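Local coordinates for protein acyl-coenzyme A oxidase 1 (Yarrowia lipolytica, PDB 5Y9D) that oxidises saturated acyl-CoAs to (2E)-enoyl-CoAs with FAD, passing the electrons to oxygen to give hydrogen peroxide in peroxisomal fatty acid beta-oxidation, at residues 129-134 against 161-166; 214-219 against 236-241; 593-598 against 634-639. All coordinates share one frame; numbering follows the deposited sequence.

Contact 1: 129-134 against 161-166. With FAD (flavin-adenine dinucleotide), chain C.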
loop_
_atom_site.group_PDB
_atom_site.type_symbol
_atom_site.label_atom_id
_atom_site.label_comp_id
_atom_site.label_asym_id
_atom_site.label_seq_id
_atom_site.Cartn_x
_atom_site.Cartn_y
_atom_site.Cartn_z
ATOM N N SER A 129 9.658 -16.042 -15.764
ATOM C CA SER A 129 8.584 -16.891 -15.345
ATOM C C SER A 129 7.516 -17.063 -16.445
ATOM O O SER A 129 7.051 -18.165 -16.665
ATOM C CB SER A 129 8.018 -16.307 -14.058
ATOM O OG SER A 129 6.937 -17.042 -13.595
ATOM N N ILE A 130 7.176 -16.003 -17.175
ATOM C CA ILE A 130 6.170 -16.115 -18.229
ATOM C C ILE A 130 6.467 -17.190 -19.295
ATOM O O ILE A 130 5.563 -17.680 -19.973
ATOM C CB ILE A 130 5.875 -14.752 -18.920
ATOM C CG1 ILE A 130 7.156 -14.163 -19.537
ATOM C CG2 ILE A 130 5.208 -13.753 -17.945
ATOM C CD1 ILE A 130 7.362 -14.576 -20.977
ATOM N N HIS A 131 7.720 -17.547 -19.460
ATOM C CA HIS A 131 8.066 -18.568 -20.436
ATOM C C HIS A 131 8.145 -19.904 -19.783
ATOM O O HIS A 131 7.471 -20.868 -20.160
ATOM C CB HIS A 131 9.422 -18.281 -21.059
ATOM C CG HIS A 131 10.031 -19.472 -21.688
ATOM N ND1 HIS A 131 9.703 -19.880 -22.959
ATOM C CD2 HIS A 131 10.934 -20.361 -21.226
ATOM C CE1 HIS A 131 10.384 -20.965 -23.259
ATOM N NE2 HIS A 131 11.142 -21.278 -22.224
ATOM N N ASN A 132 8.988 -19.951 -18.769
ATOM C CA ASN A 132 9.391 -21.189 -18.145
ATOM C C ASN A 132 8.323 -21.704 -17.183
ATOM O O ASN A 132 8.181 -22.891 -17.056
ATOM C CB ASN A 132 10.746 -20.967 -17.506
ATOM C CG ASN A 132 10.921 -21.712 -16.240
ATOM O OD1 ASN A 132 10.764 -21.162 -15.163
ATOM N ND2 ASN A 132 11.257 -22.969 -16.353
ATOM N N ASN A 133 7.535 -20.823 -16.571
ATOM C CA ASN A 133 6.354 -21.222 -15.741
ATOM C C ASN A 133 5.065 -21.245 -16.581
ATOM O O ASN A 133 4.495 -22.295 -16.800
ATOM C CB ASN A 133 6.208 -20.305 -14.476
ATOM C CG ASN A 133 4.879 -20.495 -13.707
ATOM O OD1 ASN A 133 4.517 -21.608 -13.324
ATOM N ND2 ASN A 133 4.178 -19.380 -13.425
ATOM N N LEU A 134 4.625 -20.097 -17.084
ATOM C CA LEU A 134 3.327 -20.010 -17.747
ATOM C C LEU A 134 3.273 -20.654 -19.117
ATOM O O LEU A 134 2.389 -21.440 -19.383
ATOM C CB LEU A 134 2.894 -18.563 -17.846
ATOM C CG LEU A 134 2.628 -17.933 -16.474
ATOM C CD1 LEU A 134 2.237 -16.472 -16.613
ATOM C CD2 LEU A 134 1.540 -18.704 -15.759
ATOM N N GLN A 161 16.381 -19.857 -29.796
ATOM C CA GLN A 161 15.666 -19.393 -30.957
ATOM C C GLN A 161 14.191 -19.353 -30.646
ATOM O O GLN A 161 13.374 -19.351 -31.529
ATOM C CB GLN A 161 15.935 -20.307 -32.135
ATOM C CG GLN A 161 17.399 -20.448 -32.468
ATOM C CD GLN A 161 17.657 -20.616 -33.940
ATOM O OE1 GLN A 161 16.828 -20.292 -34.765
ATOM N NE2 GLN A 161 18.818 -21.122 -34.270
ATOM N N PHE A 162 13.859 -19.374 -29.371
ATOM C CA PHE A 162 12.493 -19.492 -28.948
ATOM C C PHE A 162 12.276 -18.808 -27.609
ATOM O O PHE A 162 12.938 -19.138 -26.655
ATOM C CB PHE A 162 12.195 -20.975 -28.821
ATOM C CG PHE A 162 10.753 -21.302 -28.801
ATOM C CD1 PHE A 162 9.985 -20.990 -27.706
ATOM C CD2 PHE A 162 10.164 -21.932 -29.865
ATOM C CE1 PHE A 162 8.654 -21.293 -27.679
ATOM C CE2 PHE A 162 8.830 -22.244 -29.840
ATOM C CZ PHE A 162 8.076 -21.924 -28.748
ATOM N N TYR A 163 11.340 -17.878 -27.534
ATOM C CA TYR A 163 10.902 -17.359 -26.257
ATOM C C TYR A 163 9.391 -17.309 -26.171
ATOM O O TYR A 163 8.755 -16.757 -27.021
ATOM C CB TYR A 163 11.521 -15.999 -25.949
ATOM C CG TYR A 163 11.660 -15.776 -24.477
ATOM C CD1 TYR A 163 12.770 -16.211 -23.807
ATOM C CD2 TYR A 163 10.665 -15.165 -23.753
ATOM C CE1 TYR A 163 12.896 -16.037 -22.459
ATOM C CE2 TYR A 163 10.781 -14.986 -22.402
ATOM C CZ TYR A 163 11.893 -15.424 -21.767
ATOM O OH TYR A 163 12.024 -15.261 -20.427
ATOM N N GLY A 164 8.822 -17.852 -25.116
ATOM C CA GLY A 164 7.406 -18.045 -25.055
ATOM C C GLY A 164 6.760 -16.995 -24.195
ATOM O O GLY A 164 7.435 -16.326 -23.415
ATOM N N CYS A 165 5.453 -16.837 -24.344
ATOM C CA CYS A 165 4.662 -16.003 -23.428
ATOM C C CYS A 165 3.232 -16.551 -23.339
ATOM O O CYS A 165 2.895 -17.542 -23.991
ATOM C CB CYS A 165 4.657 -14.552 -23.887
ATOM S SG CYS A 165 3.668 -14.285 -25.386
ATOM N N PHE A 166 2.386 -15.896 -22.563
ATOM C CA PHE A 166 1.112 -16.477 -22.124
ATOM C C PHE A 166 0.020 -15.460 -22.351
ATOM O O PHE A 166 -0.117 -14.529 -21.607
ATOM C CB PHE A 166 1.259 -16.847 -20.639
ATOM C CG PHE A 166 0.044 -17.487 -20.008
ATOM C CD1 PHE A 166 -0.060 -18.856 -19.919
ATOM C CD2 PHE A 166 -0.930 -16.714 -19.402
ATOM C CE1 PHE A 166 -1.134 -19.450 -19.296
ATOM C CE2 PHE A 166 -2.010 -17.305 -18.752
ATOM C CZ PHE A 166 -2.108 -18.668 -18.713
HETATM P PA FAD C . -11.589 -7.614 -13.648
HETATM O O1A FAD C . -12.046 -6.698 -14.697
HETATM O O2A FAD C . -11.952 -9.034 -13.657
HETATM O O5B FAD C . -12.036 -7.015 -12.271
HETATM C C5B FAD C . -12.088 -5.634 -11.973
HETATM C C4B FAD C . -12.568 -5.430 -10.545
HETATM O O4B FAD C . -13.907 -5.875 -10.419
HETATM C C3B FAD C . -11.763 -6.242 -9.564
HETATM O O3B FAD C . -11.506 -5.468 -8.410
HETATM C C2B FAD C . -12.651 -7.381 -9.161
HETATM O O2B FAD C . -12.433 -7.702 -7.804
HETATM C C1B FAD C . -14.036 -6.838 -9.393
HETATM N N9A FAD C . -14.907 -7.934 -9.828
HETATM C C8A FAD C . -14.796 -8.622 -10.957
HETATM N N7A FAD C . -15.741 -9.557 -11.040
HETATM C C5A FAD C . -16.486 -9.478 -9.939
HETATM C C6A FAD C . -17.657 -10.182 -9.379
HETATM N N6A FAD C . -18.248 -11.187 -10.033
HETATM N N1A FAD C . -18.118 -9.780 -8.198
HETATM C C2A FAD C . -17.549 -8.789 -7.537
HETATM N N3A FAD C . -16.492 -8.112 -7.969
HETATM C C4A FAD C . -15.924 -8.405 -9.143
HETATM N N1 FAD C . -2.374 -11.758 -17.985
HETATM C C2 FAD C . -1.875 -12.709 -18.770
HETATM O O2 FAD C . -2.652 -13.468 -19.334
HETATM N N3 FAD C . -0.576 -12.866 -18.970
HETATM C C4 FAD C . 0.324 -12.092 -18.398
HETATM O O4 FAD C . 1.519 -12.247 -18.595
HETATM C C4X FAD C . -0.137 -11.026 -17.517
HETATM N N5 FAD C . 0.716 -10.216 -16.913
HETATM C C5X FAD C . 0.269 -9.248 -16.129
HETATM C C6 FAD C . 1.180 -8.417 -15.542
HETATM C C7 FAD C . 0.759 -7.410 -14.734
HETATM C C7M FAD C . 1.787 -6.533 -14.086
HETATM C C8 FAD C . -0.689 -7.228 -14.494
HETATM C C8M FAD C . -1.207 -6.141 -13.611
HETATM C C9 FAD C . -1.601 -8.059 -15.083
HETATM C C9A FAD C . -1.172 -9.060 -15.902
HETATM N N10 FAD C . -2.087 -9.910 -16.519
HETATM C C10 FAD C . -1.582 -10.903 -17.341
HETATM C "C1'" FAD C . -3.524 -9.761 -16.329
HETATM C "C2'" FAD C . -3.969 -10.076 -14.911
HETATM O "O2'" FAD C . -4.067 -11.471 -14.720
HETATM C "C3'" FAD C . -5.308 -9.422 -14.668
HETATM O "O3'" FAD C . -5.054 -8.122 -14.177
HETATM C "C4'" FAD C . -6.136 -10.122 -13.620
HETATM O "O4'" FAD C . -6.605 -11.368 -14.116
HETATM C "C5'" FAD C . -7.311 -9.250 -13.210
HETATM O "O5'" FAD C . -8.192 -9.115 -14.298
HETATM P P FAD C . -8.966 -7.793 -14.643
HETATM O O1P FAD C . -8.095 -6.642 -14.536
HETATM O O2P FAD C . -9.642 -8.102 -15.904
HETATM O O3P FAD C . -10.020 -7.582 -13.494
#
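His131 and Gly164 hold the one hydrogen bond across a buried seam of the acyl-CoA oxidase fold, where helix 122-142 of the N-terminal helical region packs on the lead-in to the beta-rich middle domain. The backbone N of Gly164 donates to His131 ND1 at 3.1 Å, with 141° at the hydrogen and the donor tilted out of the imidazole plane. The histidine is therefore used as an acceptor at ND1. Its CB sits over one face of Tyr163, 4.1 Å from the ring centroid, in a CH-pi contact. The two rings lie nearly parallel but are slid so far that they barely overlap. At the rim of the phenol, Ile130 CD1 comes to 3.7 Å from Tyr163 CE2, the two side chains crossing at about a right angle.

The other end of the seam is apolar. Leu134 CB is 3.6 Å from Phe166 CD1, and Leu134 CD2 lies over a face of the ring. Phe166, its CG turned anti to the backbone N (chi1 -179°), brings its ring edge to the flavin, Phe166 CD2 lying 3.7 Å from flavin O2. Its own backbone O receives the flavin N3-H at 3.2 Å and 151°, so the loop that the helix packs against also holds the flavin N3. Ile130 adds CG2, 4.0 Å from flavin O4.

Further out, Leu134 touches Glu464, probably the catalytic proton acceptor, as in related enzymes, and Leu308 covers both Leu134 and Phe166. Tyr163 OH is hydrogen-bonded to the carbonyl of Arg127 on helix 122-142, about a turn before His131. That helix is widened here into a pi-type turn, in which Ser129 O accepts from both Asn133 N and Leu134 N.

Contact 2: 214-219 against 236-241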
loop_
_atom_site.group_PDB
_atom_site.type_symbol
_atom_site.label_atom_id
_atom_site.label_comp_id
_atom_site.label_asym_id
_atom_site.label_seq_id
_atom_site.Cartn_x
_atom_site.Cartn_y
_atom_site.Cartn_z
ATOM N N SER A 214 9.223 -12.105 -26.776
ATOM C CA SER A 214 8.677 -13.394 -27.122
ATOM C C SER A 214 8.529 -13.605 -28.593
ATOM O O SER A 214 8.112 -12.671 -29.326
ATOM C CB SER A 214 7.339 -13.580 -26.470
ATOM O OG SER A 214 7.541 -13.723 -25.087
ATOM N N THR A 215 8.869 -14.835 -29.012
ATOM C CA THR A 215 8.672 -15.274 -30.401
ATOM C C THR A 215 7.372 -16.044 -30.605
ATOM O O THR A 215 6.796 -16.019 -31.668
ATOM C CB THR A 215 9.767 -16.218 -30.806
ATOM O OG1 THR A 215 9.740 -17.325 -29.901
ATOM C CG2 THR A 215 11.097 -15.486 -30.741
ATOM N N HIS A 216 6.953 -16.757 -29.571
ATOM C CA HIS A 216 5.776 -17.588 -29.634
ATOM C C HIS A 216 4.928 -17.191 -28.485
ATOM O O HIS A 216 5.446 -16.642 -27.506
ATOM C CB HIS A 216 6.165 -19.045 -29.517
ATOM C CG HIS A 216 6.743 -19.590 -30.773
ATOM N ND1 HIS A 216 8.014 -19.273 -31.209
ATOM C CD2 HIS A 216 6.216 -20.409 -31.710
ATOM C CE1 HIS A 216 8.245 -19.883 -32.361
ATOM N NE2 HIS A 216 7.167 -20.570 -32.689
ATOM N N CYS A 217 3.629 -17.440 -28.610
ATOM C CA CYS A 217 2.709 -17.282 -27.479
ATOM C C CYS A 217 1.808 -18.511 -27.347
ATOM O O CYS A 217 1.650 -19.286 -28.303
ATOM C CB CYS A 217 1.867 -16.016 -27.655
ATOM S SG CYS A 217 0.222 -16.201 -28.381
ATOM N N VAL A 218 1.263 -18.699 -26.152
ATOM C CA VAL A 218 0.105 -19.553 -25.975
ATOM C C VAL A 218 -1.045 -18.622 -25.826
ATOM O O VAL A 218 -1.026 -17.758 -24.980
ATOM C CB VAL A 218 0.179 -20.399 -24.708
ATOM C CG1 VAL A 218 -1.141 -21.113 -24.471
ATOM C CG2 VAL A 218 1.272 -21.415 -24.838
ATOM N N CYS A 219 -2.058 -18.785 -26.640
ATOM C CA CYS A 219 -3.106 -17.776 -26.711
ATOM C C CYS A 219 -4.458 -18.420 -26.423
ATOM O O CYS A 219 -4.754 -19.476 -26.952
ATOM C CB CYS A 219 -3.061 -17.148 -28.093
ATOM S SG CYS A 219 -4.599 -16.404 -28.646
ATOM N N VAL A 236 -0.975 -22.524 -29.621
ATOM C CA VAL A 236 0.307 -21.907 -29.834
ATOM C C VAL A 236 0.277 -21.081 -31.113
ATOM O O VAL A 236 -0.004 -21.614 -32.198
ATOM C CB VAL A 236 1.443 -22.920 -29.984
ATOM C CG1 VAL A 236 2.768 -22.182 -30.224
ATOM C CG2 VAL A 236 1.533 -23.808 -28.748
ATOM N N VAL A 237 0.618 -19.794 -30.990
ATOM C CA VAL A 237 0.650 -18.893 -32.126
ATOM C C VAL A 237 2.039 -18.254 -32.178
ATOM O O VAL A 237 2.455 -17.615 -31.217
ATOM C CB VAL A 237 -0.451 -17.799 -32.007
ATOM C CG1 VAL A 237 -0.574 -16.990 -33.299
ATOM C CG2 VAL A 237 -1.801 -18.403 -31.615
ATOM N N PRO A 238 2.764 -18.431 -33.311
ATOM C CA PRO A 238 4.012 -17.682 -33.541
ATOM C C PRO A 238 3.710 -16.214 -33.613
ATOM O O PRO A 238 2.718 -15.819 -34.248
ATOM C CB PRO A 238 4.471 -18.150 -34.928
ATOM C CG PRO A 238 3.746 -19.433 -35.170
ATOM C CD PRO A 238 2.432 -19.273 -34.474
ATOM N N LEU A 239 4.544 -15.415 -32.964
ATOM C CA LEU A 239 4.345 -13.973 -32.976
ATOM C C LEU A 239 5.319 -13.280 -33.885
ATOM O O LEU A 239 4.959 -12.333 -34.519
ATOM C CB LEU A 239 4.513 -13.394 -31.589
ATOM C CG LEU A 239 3.550 -13.836 -30.512
ATOM C CD1 LEU A 239 4.029 -13.177 -29.208
ATOM C CD2 LEU A 239 2.079 -13.516 -30.848
ATOM N N ARG A 240 6.567 -13.699 -33.861
ATOM C CA ARG A 240 7.627 -13.019 -34.604
ATOM C C ARG A 240 8.409 -13.968 -35.529
ATOM O O ARG A 240 8.501 -15.187 -35.263
ATOM C CB ARG A 240 8.638 -12.418 -33.642
ATOM C CG ARG A 240 8.114 -11.354 -32.711
ATOM C CD ARG A 240 9.228 -10.808 -31.812
ATOM N NE ARG A 240 8.920 -9.456 -31.386
ATOM C CZ ARG A 240 8.107 -9.150 -30.388
ATOM N NH1 ARG A 240 7.525 -10.102 -29.661
ATOM N NH2 ARG A 240 7.881 -7.865 -30.087
ATOM N N ASN A 241 8.981 -13.397 -36.589
ATOM C CA ASN A 241 9.973 -14.092 -37.399
ATOM C C ASN A 241 11.248 -14.119 -36.557
ATOM O O ASN A 241 11.745 -13.079 -36.145
ATOM C CB ASN A 241 10.208 -13.407 -38.760
ATOM C CG ASN A 241 8.919 -13.206 -39.556
ATOM O OD1 ASN A 241 8.475 -12.067 -39.749
ATOM N ND2 ASN A 241 8.286 -14.304 -39.974
#
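Arg240 reaches back from just past the end of strand 228-238 to the carbonyl of Ser214, closing the open end of an antiparallel beta hairpin. From CB the chain sets off with CG anti to its own carbonyl carbon and runs extended to NE. Arg240 CG passes 3.6 Å from Ser214 O, and Arg240 CD comes nearer, at 3.3 Å. NE and CZ then lie farther from that oxygen before the guanidinium turns its edge to it. Arg240 NH1 donates to Ser214 O at 2.7 Å and 150°, lying in the carbonyl plane of Ser214, and it is also hydrogen-bonded to Ala210 O; NH2 is hydrogen-bonded to Pro682 O of the second subunit. An alanine here would remove the guanidinium and would probably leave the Ser214 and Ala210 carbonyls without this shared donor and cost the subunit interface one hydrogen bond.

Behind the arginine, Thr215 O is gripped from one face of its plane by two backbone donors, Leu239 N at 2.7 Å and Arg240 N at 3.2 Å. Regular pairing follows: Cys217 and Val237 form a hydrogen-bonded pair, in which Cys217 N to Val237 O and Val237 N to Cys217 O are both 2.9 Å, flanked by the non-hydrogen-bonded pairs His216 with Pro238 and Val218 with Val236. On the face carrying Cys217, Leu239 CD1 packs 3.9 Å from Cys217 CB, and Cys217 SG rests 4.0 Å from Val237 CB. The other face carries His216, whose ring edge meets Val236 CG1 while Thr215 OG1 lies in the ring plane, hydrogen-bonded to ND1.

The two short strand segments run at 145° to each other. Phe272 of strand 268-272 packs against Cys217, Cys219, Val237 and Leu239; Ile277 of strand 275-278 touches Val237 and Pro238; and strand 166-167 pairs in parallel with strand 216-225.

Contact 3: 593-598 against 634-639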
loop_
_atom_site.group_PDB
_atom_site.type_symbol
_atom_site.label_atom_id
_atom_site.label_comp_id
_atom_site.label_asym_id
_atom_site.label_seq_id
_atom_site.Cartn_x
_atom_site.Cartn_y
_atom_site.Cartn_z
ATOM N N LEU A 593 6.446 -21.891 19.854
ATOM C CA LEU A 593 5.123 -21.894 20.468
ATOM C C LEU A 593 4.655 -20.486 20.756
ATOM O O LEU A 593 3.504 -20.138 20.482
ATOM C CB LEU A 593 5.065 -22.749 21.734
ATOM C CG LEU A 593 4.674 -24.211 21.466
ATOM C CD1 LEU A 593 4.776 -25.050 22.735
ATOM C CD2 LEU A 593 3.276 -24.314 20.857
ATOM N N LYS A 594 5.542 -19.656 21.260
ATOM C CA LYS A 594 5.156 -18.269 21.550
ATOM C C LYS A 594 4.661 -17.538 20.304
ATOM O O LYS A 594 3.609 -16.889 20.335
ATOM C CB LYS A 594 6.307 -17.494 22.199
ATOM C CG LYS A 594 6.792 -18.157 23.474
ATOM C CD LYS A 594 6.964 -17.177 24.627
ATOM C CE LYS A 594 7.175 -17.915 25.942
ATOM N NZ LYS A 594 6.269 -17.380 26.992
ATOM N N LEU A 595 5.403 -17.663 19.205
ATOM C CA LEU A 595 4.982 -17.074 17.932
ATOM C C LEU A 595 3.589 -17.567 17.502
ATOM O O LEU A 595 2.762 -16.751 17.123
ATOM C CB LEU A 595 5.992 -17.393 16.818
ATOM C CG LEU A 595 7.325 -16.675 16.851
ATOM C CD1 LEU A 595 8.276 -17.304 15.861
ATOM C CD2 LEU A 595 7.129 -15.190 16.559
ATOM N N ALA A 596 3.357 -18.891 17.546
ATOM C CA ALA A 596 2.041 -19.470 17.200
ATOM C C ALA A 596 0.897 -18.849 17.973
ATOM O O ALA A 596 -0.068 -18.392 17.371
ATOM C CB ALA A 596 2.015 -20.963 17.440
ATOM N N ASN A 597 1.004 -18.815 19.303
ATOM C CA ASN A 597 -0.102 -18.327 20.116
ATOM C C ASN A 597 -0.306 -16.849 19.918
ATOM O O ASN A 597 -1.434 -16.359 19.997
ATOM C CB ASN A 597 0.142 -18.550 21.594
ATOM C CG ASN A 597 0.357 -20.001 21.938
ATOM O OD1 ASN A 597 -0.181 -20.900 21.288
ATOM N ND2 ASN A 597 1.165 -20.237 22.965
ATOM N N LEU A 598 0.798 -16.141 19.710
ATOM C CA LEU A 598 0.739 -14.748 19.378
ATOM C C LEU A 598 -0.063 -14.546 18.086
ATOM O O LEU A 598 -0.985 -13.740 18.030
ATOM C CB LEU A 598 2.151 -14.200 19.227
ATOM C CG LEU A 598 2.251 -12.762 18.718
ATOM C CD1 LEU A 598 1.429 -11.820 19.566
ATOM C CD2 LEU A 598 3.711 -12.352 18.727
ATOM N N VAL A 634 6.312 -9.304 24.386
ATOM C CA VAL A 634 7.466 -9.078 25.238
ATOM C C VAL A 634 8.369 -10.295 25.210
ATOM O O VAL A 634 9.587 -10.180 25.114
ATOM C CB VAL A 634 7.044 -8.773 26.697
ATOM C CG1 VAL A 634 8.252 -8.748 27.622
ATOM C CG2 VAL A 634 6.321 -7.435 26.772
ATOM N N ALA A 635 7.786 -11.468 25.278
ATOM C CA ALA A 635 8.607 -12.683 25.212
ATOM C C ALA A 635 9.247 -12.891 23.830
ATOM O O ALA A 635 10.384 -13.324 23.724
ATOM C CB ALA A 635 7.782 -13.894 25.600
ATOM N N VAL A 636 8.514 -12.606 22.764
ATOM C CA VAL A 636 9.080 -12.748 21.413
ATOM C C VAL A 636 10.105 -11.655 21.104
ATOM O O VAL A 636 11.076 -11.903 20.397
ATOM C CB VAL A 636 7.970 -12.736 20.370
ATOM C CG1 VAL A 636 8.476 -12.276 19.035
ATOM C CG2 VAL A 636 7.345 -14.129 20.293
ATOM N N ARG A 637 9.872 -10.461 21.641
ATOM C CA ARG A 637 10.806 -9.369 21.491
ATOM C C ARG A 637 12.197 -9.710 22.002
ATOM O O ARG A 637 13.186 -9.290 21.395
ATOM C CB ARG A 637 10.282 -8.063 22.123
ATOM C CG ARG A 637 11.253 -6.869 22.081
ATOM C CD ARG A 637 12.028 -6.832 23.390
ATOM N NE ARG A 637 13.097 -5.848 23.526
ATOM C CZ ARG A 637 14.313 -5.935 22.981
ATOM N NH1 ARG A 637 15.209 -4.985 23.261
ATOM N NH2 ARG A 637 14.640 -6.939 22.151
ATOM N N ASP A 638 12.296 -10.482 23.077
ATOM C CA ASP A 638 13.617 -10.794 23.622
ATOM C C ASP A 638 14.491 -11.522 22.588
ATOM O O ASP A 638 15.711 -11.387 22.635
ATOM C CB ASP A 638 13.530 -11.604 24.940
ATOM C CG ASP A 638 14.914 -11.767 25.641
ATOM O OD1 ASP A 638 15.575 -10.756 25.957
ATOM O OD2 ASP A 638 15.342 -12.915 25.893
ATOM N N GLN A 639 13.864 -12.281 21.689
ATOM C CA GLN A 639 14.563 -13.126 20.715
ATOM C C GLN A 639 14.446 -12.669 19.236
ATOM O O GLN A 639 14.738 -13.456 18.340
ATOM C CB GLN A 639 14.032 -14.570 20.796
ATOM C CG GLN A 639 14.182 -15.307 22.130
ATOM C CD GLN A 639 15.626 -15.665 22.456
ATOM O OE1 GLN A 639 16.229 -16.572 21.848
ATOM N NE2 GLN A 639 16.192 -14.955 23.439
#
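Lys594 is the first residue of 593-598 to meet the partner helix, and it does so with its aliphatic shaft. Lys594 CB lies 4.0 Å from Val636 CG2. The chain leaves with CG anti to the carbonyl carbon and then bends at CB-CG (chi2 -133°), which brings Lys594 CD against Ala635 CB at 3.5 Å. CE and NZ continue past the same methyl, so the charged end is carried along the exposed margin of the contact with its hydrocarbon part laid over the small alanine.

One residue on, Leu595 extends a branch inward from a CB that starts off to one side. Its CD2 comes to 3.9 Å from Val636 CG2 and 4.1 Å from Val636 CG1, so it meets both methyls of the valine, the two side chains crossing at about a right angle. A turn after Lys594, Leu598 closes the set with a looser approach, CD2 to Val636 CG2 at 4.3 Å; it packs also on Leu632 and Cys633, farther back along helix 619-637.

Val636 thus serves as the common partner, its CG2 touched by lysine, then by one leucine, then by the next. Its CG1 is anti to the backbone N (chi1 155°), which leaves CG2 beside that N and facing helix 589-606. From beyond the pair, Leu362 of helix 355-391 also touches Val636. No hydrogen bond crosses between the segments, and the cohesion rests on hydrocarbon surfaces.

Such plain helix-to-helix packing, with a buried branched core and a lysine shaft at its edge, belongs to the all-helical C-terminal region of the acyl-CoA oxidase fold.

Contacts 1 and 2 adjoin, about 10 Å between centres, whereas contact 3 lies on the opposite side of the chain's centre, its own centre about 43 and 52 Å from theirs. The first two share a junction: Tyr163 O and Cys165 O probably receive hydrogen bonds from Thr215 N and Val218 N, so the 161-166 loop runs between the helix and the hairpin. Both are buried, yet contact 1 relies on rings, one bond to an imidazole and the flavin, while contact 2 relies on backbone pairing and a guanidinium. Contact 3, partly at the surface, is smaller and apolar, as suits two helices away from the sheet.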